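Side-chain contact in Phosphoglucomutase/phosphomannomutase family protein (Burkholderia thailandensis, PDB 3UW2), which probably catalyses the intramolecular transfer of a phosphate group on phosphohexose sugars, as expected of a metal-dependent phosphoglucomutase/phosphomannomutase: residues A[238-243]-A[267-272]. Numbering follows the deposited sequence.
Sequences DPAHPE and GDRLGV. With ZN (zinc ion), chain K.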
loop_
_atom_site.group_PDB
_atom_site.type_symbol
_atom_site.label_atom_id
_atom_site.label_comp_id
_atom_site.label_asym_id
_atom_site.label_seq_id
_atom_site.Cartn_x
_atom_site.Cartn_y
_atom_site.Cartn_z
ATOM N N ASP A 238 2.113 -9.605 7.550
ATOM C CA ASP A 238 2.886 -8.388 7.608
ATOM C C ASP A 238 4.258 -8.672 6.956
ATOM O O ASP A 238 5.235 -8.900 7.638
ATOM C CB ASP A 238 2.936 -7.909 9.085
ATOM C CG ASP A 238 3.878 -6.681 9.320
ATOM O OD1 ASP A 238 4.063 -5.864 8.418
ATOM O OD2 ASP A 238 4.428 -6.575 10.431
ATOM N N PRO A 239 4.284 -8.737 5.609
ATOM C CA PRO A 239 5.451 -9.082 4.838
ATOM C C PRO A 239 6.570 -8.046 4.936
ATOM O O PRO A 239 7.674 -8.335 4.528
ATOM C CB PRO A 239 4.904 -9.238 3.407
ATOM C CG PRO A 239 3.590 -8.522 3.385
ATOM C CD PRO A 239 3.076 -8.622 4.771
ATOM N N ALA A 240 6.278 -6.871 5.515
ATOM C CA ALA A 240 7.277 -5.867 5.818
ATOM C C ALA A 240 8.302 -6.338 6.853
ATOM O O ALA A 240 9.412 -5.819 6.874
ATOM C CB ALA A 240 6.628 -4.556 6.251
ATOM N N HIS A 241 7.952 -7.332 7.690
ATOM C CA HIS A 241 8.965 -7.949 8.572
ATOM C C HIS A 241 9.447 -9.266 7.990
ATOM O O HIS A 241 8.654 -10.185 7.818
ATOM C CB HIS A 241 8.434 -8.152 9.998
ATOM C CG HIS A 241 8.250 -6.869 10.786
ATOM N ND1 HIS A 241 7.068 -6.203 10.834
ATOM C CD2 HIS A 241 9.147 -6.142 11.583
ATOM C CE1 HIS A 241 7.201 -5.105 11.604
ATOM N NE2 HIS A 241 8.474 -5.072 12.069
ATOM N N PRO A 242 10.751 -9.386 7.682
ATOM C CA PRO A 242 11.285 -10.631 7.066
ATOM C C PRO A 242 11.006 -11.940 7.850
ATOM O O PRO A 242 10.814 -13.019 7.224
ATOM C CB PRO A 242 12.797 -10.345 6.932
ATOM C CG PRO A 242 12.919 -8.850 7.011
ATOM C CD PRO A 242 11.811 -8.390 7.923
ATOM N N GLU A 243 10.871 -11.847 9.173
ATOM C CA GLU A 243 10.446 -13.010 9.988
ATOM C C GLU A 243 9.085 -13.590 9.556
ATOM O O GLU A 243 8.827 -14.771 9.824
ATOM C CB GLU A 243 10.339 -12.654 11.471
ATOM C CG GLU A 243 11.646 -12.140 12.099
ATOM C CD GLU A 243 11.946 -10.668 11.761
ATOM O OE1 GLU A 243 11.026 -9.895 11.358
ATOM O OE2 GLU A 243 13.135 -10.288 11.885
ATOM N N GLY A 267 -4.495 -7.253 1.534
ATOM C CA GLY A 267 -4.224 -7.550 0.107
ATOM C C GLY A 267 -3.795 -6.287 -0.718
ATOM O O GLY A 267 -3.768 -6.336 -1.923
ATOM N N ASP A 268 -3.503 -5.152 -0.097
ATOM C CA ASP A 268 -3.042 -4.013 -0.953
ATOM C C ASP A 268 -1.479 -3.967 -0.999
ATOM O O ASP A 268 -0.892 -3.021 -1.518
ATOM C CB ASP A 268 -3.685 -2.685 -0.553
ATOM C CG ASP A 268 -3.212 -2.203 0.790
ATOM O OD1 ASP A 268 -2.430 -2.944 1.391
ATOM O OD2 ASP A 268 -3.626 -1.121 1.272
ATOM N N ARG A 269 -0.819 -5.007 -0.462
ATOM C CA ARG A 269 0.628 -5.107 -0.578
ATOM C C ARG A 269 1.056 -6.545 -0.880
ATOM O O ARG A 269 0.514 -7.502 -0.274
ATOM C CB ARG A 269 1.345 -4.652 0.692
ATOM C CG ARG A 269 1.157 -3.189 1.032
ATOM C CD ARG A 269 2.109 -2.766 2.161
ATOM N NE ARG A 269 1.630 -3.195 3.473
ATOM C CZ ARG A 269 2.330 -3.116 4.608
ATOM N NH1 ARG A 269 3.568 -2.605 4.624
ATOM N NH2 ARG A 269 1.781 -3.549 5.741
ATOM N N LEU A 270 2.036 -6.685 -1.774
ATOM C CA LEU A 270 2.612 -7.991 -2.149
ATOM C C LEU A 270 4.116 -8.033 -1.802
ATOM O O LEU A 270 4.883 -7.113 -2.192
ATOM C CB LEU A 270 2.446 -8.224 -3.671
ATOM C CG LEU A 270 3.155 -9.447 -4.296
ATOM C CD1 LEU A 270 2.431 -10.713 -3.950
ATOM C CD2 LEU A 270 3.227 -9.277 -5.815
ATOM N N GLY A 271 4.494 -9.096 -1.074
ATOM C CA GLY A 271 5.913 -9.497 -0.870
ATOM C C GLY A 271 6.286 -10.615 -1.837
ATOM O O GLY A 271 5.460 -11.508 -2.087
ATOM N N VAL A 272 7.529 -10.599 -2.352
ATOM C CA VAL A 272 7.993 -11.502 -3.423
ATOM C C VAL A 272 9.308 -12.072 -2.972
ATOM O O VAL A 272 10.241 -11.331 -2.622
ATOM C CB VAL A 272 8.228 -10.741 -4.789
ATOM C CG1 VAL A 272 8.843 -11.672 -5.851
ATOM C CG2 VAL A 272 6.937 -10.102 -5.299
HETATM ZN ZN ZN K . -2.551 -3.324 3.489
#
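Arg269 reaches toward the turn at Asp238–His241 and meets it loosely: its NH1 lies 4.0 Å from Ala240 CB, an oblique approach to the guanidinium, and its NH2 stays 4.2 Å from Asp238 OD1, too far apart for a salt bridge, although the opposite charges probably still attract. On the edge strand, the ring of Pro239 faces Gly271, which has no side chain, with Pro239 CB 4.4 Å from Gly271 CA. No hydrogen bond joins the two segments. In the type I turn, His241 ND1 donates to Asp238 OD2 at 2.7 Å, with the acceptor close to the imidazole plane but the donor 39° above the carboxylate plane. The arginine chain bends at chi3 (-78°), which brings NE beside the metal site; there NE donates to Asp264 OD2, an oxygen that also binds zinc, fixing that end of the guanidinium. With CG tucked between the two backbone branches (chi1 68°), Asp268 turns OD1 onto the zinc, 2.1 Å away, while OD2 forms a salt bridge with Lys140. Here a loop preceding helix 246-254 borders the Asp-Gly-Asp-Gly-Asp metal loop of phosphohexose mutases, whose Asp264, Asp266 and Asp268 bind zinc, probably in magnesium's place.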